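Local coordinates for periplasmic solute binding protein (Pectobacterium atrosepticum, PDB 4RY1), which probably captures a sugar or related solute in the periplasm and hands it to an ABC-type importer, as other family 1 bacterial solute-binding proteins do, at residues A[8-13]-A[40-45]; A[153-158]-A[240-245]. All coordinates share one frame; numbering follows the deposited sequence. Where two conformers were deposited one is given.

Contact 1: residues A[8-13]-A[40-45]. With ACT (acetate ion), chain F.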
loop_
_atom_site.group_PDB
_atom_site.type_symbol
_atom_site.label_atom_id
_atom_site.label_comp_id
_atom_site.label_asym_id
_atom_site.label_seq_id
_atom_site.Cartn_x
_atom_site.Cartn_y
_atom_site.Cartn_z
ATOM N N SER A 8 -16.221 -8.133 -7.658
ATOM C CA SER A 8 -15.209 -8.769 -6.839
ATOM C C SER A 8 -14.366 -7.811 -6.022
ATOM O O SER A 8 -14.075 -6.680 -6.434
ATOM C CB SER A 8 -14.279 -9.659 -7.672
ATOM O OG SER A 8 -13.439 -8.928 -8.581
ATOM N N TRP A 9 -13.936 -8.309 -4.882
ATOM C CA TRP A 9 -12.975 -7.601 -4.045
ATOM C C TRP A 9 -12.273 -8.568 -3.093
ATOM O O TRP A 9 -12.666 -9.718 -2.988
ATOM C CB TRP A 9 -13.648 -6.447 -3.243
ATOM C CG TRP A 9 -14.524 -6.918 -2.098
ATOM C CD1 TRP A 9 -14.148 -7.098 -0.808
ATOM C CD2 TRP A 9 -15.891 -7.306 -2.176
ATOM N NE1 TRP A 9 -15.201 -7.536 -0.066
ATOM C CE2 TRP A 9 -16.288 -7.691 -0.874
ATOM C CE3 TRP A 9 -16.831 -7.364 -3.213
ATOM C CZ2 TRP A 9 -17.567 -8.160 -0.582
ATOM C CZ3 TRP A 9 -18.105 -7.825 -2.921
ATOM C CH2 TRP A 9 -18.470 -8.194 -1.603
ATOM N N TRP A 10 -11.239 -8.090 -2.414
ATOM C CA TRP A 10 -10.575 -8.848 -1.349
ATOM C C TRP A 10 -10.605 -8.050 -0.060
ATOM O O TRP A 10 -10.819 -6.831 -0.059
ATOM C CB TRP A 10 -9.110 -9.155 -1.685
ATOM C CG TRP A 10 -8.227 -7.937 -1.686
ATOM C CD1 TRP A 10 -7.572 -7.387 -0.627
ATOM C CD2 TRP A 10 -7.942 -7.110 -2.798
ATOM N NE1 TRP A 10 -6.916 -6.263 -1.004
ATOM C CE2 TRP A 10 -7.086 -6.084 -2.350
ATOM C CE3 TRP A 10 -8.281 -7.164 -4.147
ATOM C CZ2 TRP A 10 -6.614 -5.098 -3.197
ATOM C CZ3 TRP A 10 -7.816 -6.184 -4.971
ATOM C CH2 TRP A 10 -6.988 -5.171 -4.513
ATOM N N GLY A 11 -10.296 -8.732 1.020
ATOM C CA GLY A 11 -10.150 -8.101 2.329
ATOM C C GLY A 11 -10.576 -9.029 3.444
ATOM O O GLY A 11 -10.761 -10.217 3.238
ATOM N N GLY A 12 -10.689 -8.454 4.629
ATOM C CA GLY A 12 -11.105 -9.187 5.806
ATOM C C GLY A 12 -12.607 -9.083 6.008
ATOM O O GLY A 12 -13.314 -8.376 5.269
ATOM N N ASN A 13 -13.089 -9.735 7.061
ATOM C CA ASN A 13 -14.523 -9.882 7.274
ATOM C C ASN A 13 -15.215 -8.543 7.569
ATOM O O ASN A 13 -16.395 -8.390 7.283
ATOM C CB ASN A 13 -14.782 -10.905 8.368
ATOM C CG ASN A 13 -14.446 -12.295 7.922
ATOM O OD1 ASN A 13 -14.575 -12.615 6.748
ATOM N ND2 ASN A 13 -14.075 -13.139 8.859
ATOM N N ALA A 40 -13.321 -12.487 -1.533
ATOM C CA ALA A 40 -12.244 -13.402 -1.339
ATOM C C ALA A 40 -11.188 -12.794 -0.447
ATOM O O ALA A 40 -11.280 -11.655 -0.001
ATOM C CB ALA A 40 -11.652 -13.778 -2.694
ATOM N N GLY A 41 -10.197 -13.609 -0.161
ATOM C CA GLY A 41 -8.994 -13.151 0.475
ATOM C C GLY A 41 -8.011 -12.696 -0.591
ATOM O O GLY A 41 -8.123 -13.031 -1.752
ATOM N N TRP A 42 -7.074 -11.889 -0.144
ATOM C CA TRP A 42 -6.003 -11.298 -0.943
ATOM C C TRP A 42 -5.102 -12.328 -1.604
ATOM O O TRP A 42 -4.747 -12.188 -2.776
ATOM C CB TRP A 42 -5.182 -10.428 -0.011
ATOM C CG TRP A 42 -3.906 -10.010 -0.539
ATOM C CD1 TRP A 42 -2.670 -10.426 -0.133
ATOM C CD2 TRP A 42 -3.696 -9.059 -1.570
ATOM N NE1 TRP A 42 -1.700 -9.789 -0.867
ATOM C CE2 TRP A 42 -2.309 -8.940 -1.754
ATOM C CE3 TRP A 42 -4.551 -8.289 -2.363
ATOM C CZ2 TRP A 42 -1.756 -8.086 -2.701
ATOM C CZ3 TRP A 42 -4.004 -7.451 -3.293
ATOM C CH2 TRP A 42 -2.623 -7.348 -3.459
ATOM N N ASP A 43 -4.744 -13.367 -0.860
ATOM C CA ASP A 43 -3.910 -14.431 -1.413
ATOM C C ASP A 43 -4.651 -15.072 -2.563
ATOM O O ASP A 43 -5.757 -15.576 -2.388
ATOM C CB ASP A 43 -3.647 -15.528 -0.380
ATOM C CG ASP A 43 -2.774 -15.064 0.755
ATOM O OD1 ASP A 43 -2.160 -13.979 0.651
ATOM O OD2 ASP A 43 -2.710 -15.792 1.762
ATOM N N GLY A 44 -4.057 -15.079 -3.739
ATOM C CA GLY A 44 -4.737 -15.695 -4.880
ATOM C C GLY A 44 -5.696 -14.821 -5.678
ATOM O O GLY A 44 -6.157 -15.232 -6.735
ATOM N N TYR A 45 -6.032 -13.635 -5.181
ATOM C CA TYR A 45 -6.971 -12.776 -5.915
ATOM C C TYR A 45 -6.443 -12.371 -7.308
ATOM O O TYR A 45 -7.136 -12.502 -8.309
ATOM C CB TYR A 45 -7.318 -11.532 -5.088
ATOM C CG TYR A 45 -8.339 -10.610 -5.712
ATOM C CD1 TYR A 45 -7.978 -9.709 -6.700
ATOM C CD2 TYR A 45 -9.656 -10.607 -5.290
ATOM C CE1 TYR A 45 -8.898 -8.837 -7.267
ATOM C CE2 TYR A 45 -10.584 -9.739 -5.861
ATOM C CZ TYR A 45 -10.202 -8.841 -6.821
ATOM O OH TYR A 45 -11.116 -7.959 -7.347
HETATM C C ACT F . -5.884 -4.378 2.552
HETATM O O ACT F . -6.538 -5.335 2.074
HETATM O OXT ACT F . -6.156 -3.222 2.191
HETATM C CH3 ACT F . -4.773 -4.582 3.558
#
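Trp-10, Trp-42 and Tyr-45 form an aromatic cluster at the C-terminal ends of two parallel strands, 3-10 and 33-40, in the first beta-alpha-beta unit of a periplasmic binding protein fold. The strands are bridged at Trp-10 and Ala-40, whose side chains lie on the same face of the sheet. Gly-11 N donates to Ala-40 O at 3.2 Å, and Trp-10 CA makes a CA-H...O contact to the same oxygen. The indole of Trp-10 meets two partners in different ways. CE3 and CZ3 of Trp-42 come over one of its faces, with CE3 3.4 Å from Trp-10 CE2, an edge-to-face pair with planes at 59°. Towards Tyr-45 the roles are reversed: Trp-10 supplies the edge, its CE3 standing over the centre of the phenol ring, 3.6 Å from Tyr-45 CE1, with planes at 70°. With CG anti to the backbone N (chi1 -177°), the Tyr-45 ring reaches back to strand 3-10; its OH then lies 2.8 Å from Ser-8 OG and is hydrogen-bonded to Arg-63 O. At the pyrrole edge, Trp-10 NE1 makes a weak hydrogen bond of 3.2 Å to the acetate O, and Arg-15 holds that ion too. Acetate and a nearby glycerol probably come from the crystallisation liquor, but they are consistent with a small-molecule pocket here. Trp-68 and Arg-63 add a further ring contact and a cation-pi contact to Trp-10. Trp-9 points away from segment 40-45 and packs on helix 13-29, while Ser-8 pairs through its backbone with strand 61-64, and Tyr-45 opens helix 45-55.

Contact 2: residues A[153-158]-A[240-245]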
loop_
_atom_site.group_PDB
_atom_site.type_symbol
_atom_site.label_atom_id
_atom_site.label_comp_id
_atom_site.label_asym_id
_atom_site.label_seq_id
_atom_site.Cartn_x
_atom_site.Cartn_y
_atom_site.Cartn_z
ATOM N N GLY A 153 16.000 -5.227 25.747
ATOM C CA GLY A 153 16.463 -6.557 25.428
ATOM C C GLY A 153 16.473 -6.816 23.937
ATOM O O GLY A 153 15.848 -6.115 23.155
ATOM N N ASP A 154 17.183 -7.872 23.563
ATOM C CA ASP A 154 17.372 -8.276 22.171
ATOM C C ASP A 154 16.057 -8.572 21.406
ATOM O O ASP A 154 16.036 -8.550 20.181
ATOM C CB ASP A 154 18.293 -9.494 22.145
ATOM C CG ASP A 154 18.831 -9.776 20.783
ATOM O OD1 ASP A 154 19.293 -8.807 20.123
ATOM O OD2 ASP A 154 18.828 -10.929 20.396
ATOM N N SER A 155 14.972 -8.858 22.126
ATOM C CA SER A 155 13.661 -9.116 21.478
ATOM C C SER A 155 12.975 -7.865 20.935
ATOM O O SER A 155 12.050 -7.971 20.136
ATOM C CB SER A 155 12.693 -9.781 22.455
ATOM O OG SER A 155 13.053 -11.119 22.696
ATOM N N TYR A 156 13.400 -6.695 21.423
ATOM C CA TYR A 156 12.736 -5.417 21.152
ATOM C C TYR A 156 13.385 -4.609 20.051
ATOM O O TYR A 156 14.589 -4.391 20.063
ATOM C CB TYR A 156 12.713 -4.585 22.433
ATOM C CG TYR A 156 11.741 -5.172 23.435
ATOM C CD1 TYR A 156 12.120 -6.190 24.307
ATOM C CD2 TYR A 156 10.425 -4.738 23.474
ATOM C CE1 TYR A 156 11.208 -6.744 25.207
ATOM C CE2 TYR A 156 9.510 -5.282 24.350
ATOM C CZ TYR A 156 9.901 -6.283 25.221
ATOM O OH TYR A 156 8.981 -6.811 26.103
ATOM N N TYR A 157 12.548 -4.121 19.130
ATOM C CA TYR A 157 13.024 -3.391 17.954
ATOM C C TYR A 157 12.147 -2.173 17.694
ATOM O O TYR A 157 10.924 -2.257 17.828
ATOM C CB TYR A 157 12.965 -4.265 16.696
ATOM C CG TYR A 157 13.825 -5.512 16.712
ATOM C CD1 TYR A 157 13.387 -6.666 17.344
ATOM C CD2 TYR A 157 15.061 -5.540 16.088
ATOM C CE1 TYR A 157 14.159 -7.822 17.347
ATOM C CE2 TYR A 157 15.850 -6.691 16.083
ATOM C CZ TYR A 157 15.392 -7.827 16.721
ATOM O OH TYR A 157 16.158 -8.956 16.681
ATOM N N PRO A 158 12.764 -1.067 17.261
ATOM C CA PRO A 158 12.005 0.116 16.828
ATOM C C PRO A 158 10.945 -0.145 15.762
ATOM O O PRO A 158 9.881 0.492 15.760
ATOM C CB PRO A 158 13.106 1.020 16.245
ATOM C CG PRO A 158 14.291 0.703 17.086
ATOM C CD PRO A 158 14.215 -0.773 17.332
ATOM N N ASN A 240 2.385 -8.179 21.096
ATOM C CA ASN A 240 2.821 -7.801 22.439
ATOM C C ASN A 240 3.832 -6.639 22.539
ATOM O O ASN A 240 4.396 -6.384 23.605
ATOM C CB ASN A 240 3.281 -9.024 23.220
ATOM C CG ASN A 240 4.699 -9.428 22.906
ATOM O OD1 ASN A 240 5.379 -8.831 22.069
ATOM N ND2 ASN A 240 5.158 -10.460 23.590
ATOM N N GLY A 241 4.048 -5.927 21.441
ATOM C CA GLY A 241 4.842 -4.702 21.472
ATOM C C GLY A 241 6.342 -4.830 21.380
ATOM O O GLY A 241 7.056 -3.837 21.544
ATOM N N GLU A 242 6.835 -6.038 21.099
ATOM C CA GLU A 242 8.282 -6.220 20.887
ATOM C C GLU A 242 8.760 -5.543 19.593
ATOM O O GLU A 242 9.855 -4.987 19.518
ATOM C CB GLU A 242 8.648 -7.703 20.858
ATOM C CG GLU A 242 8.641 -8.322 22.251
ATOM C CD GLU A 242 8.693 -9.827 22.273
ATOM O OE1 GLU A 242 8.859 -10.451 21.211
ATOM O OE2 GLU A 242 8.568 -10.373 23.393
ATOM N N LEU A 243 7.953 -5.670 18.552
ATOM C CA LEU A 243 8.154 -4.895 17.319
ATOM C C LEU A 243 7.346 -3.619 17.448
ATOM O O LEU A 243 6.113 -3.637 17.425
ATOM C CB LEU A 243 7.717 -5.692 16.094
ATOM C CG LEU A 243 8.346 -7.075 15.892
ATOM C CD1 LEU A 243 7.720 -7.780 14.704
ATOM C CD2 LEU A 243 9.848 -6.949 15.723
ATOM N N ALA A 244 8.063 -2.515 17.589
ATOM C CA ALA A 244 7.464 -1.279 18.077
ATOM C C ALA A 244 7.081 -0.281 16.980
ATOM O O ALA A 244 6.761 0.870 17.257
ATOM C CB ALA A 244 8.374 -0.618 19.088
ATOM N N GLY A 245 7.076 -0.732 15.741
ATOM C CA GLY A 245 6.754 0.139 14.629
ATOM C C GLY A 245 6.498 -0.668 13.383
ATOM O O GLY A 245 7.018 -1.768 13.238
HETATM O O HOH W 1 10.821 -10.227 19.337
HETATM O O HOH W 2 10.626 -12.224 23.836
#
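Tyr-157 and Leu-243 form a single beta bridge between two loops, one following helix 138-152 and the other leading into strand 245-249. Two backbone hydrogen bonds make it: Tyr-157 N to Glu-242 O at 2.9 Å, and Ala-244 N to Tyr-157 O, also 2.9 Å. Apolar packing comes next. The CG methylene of Glu-242 sits over one face of the Tyr-156 ring, 4.0 Å from its centroid, as a CH-pi contact, while Leu-243 CD2 lies alongside Tyr-157 CD1. Beyond the two segments, the Tyr-157 ring stacks on His-216 and meets Tyr-223 edge-to-face; Pro-158 and Ala-244 pack against Phe-148 of helix 138-152.

The polar contacts gather round the Glu-242 carboxylate. Asn-240 closes an Asx turn, its OD1 accepting from Glu-242 N, and its ND2 gives a weak bond to Glu-242 OE2, which probably helps to hold the side chain extended. Two waters bridge the carboxylate to Ser-155: one donates to both Ser-155 O and Glu-242 OE1, and the other joins Ser-155 OG to Glu-242 OE2, to which it donates at 2.8 Å.

Overall arrangement
Contacts 1 and 2 lie in separate parts of the chain, with centres about 30 Å apart and nearest atoms about 18 Å apart, and they share no helix or strand, though strands 3-10, 33-40 and 245-249 belong to one mixed sheet. Contact 1 is partly buried and nearer the centre of the chain; it joins neighbouring parallel strands where they run out into loops, and aromatic rings carry most of it. Contact 2 lies farther out yet is mostly buried. It ties together loops 82 residues apart in sequence, chiefly through backbone bonds, with a carboxylate and water network along its more exposed side.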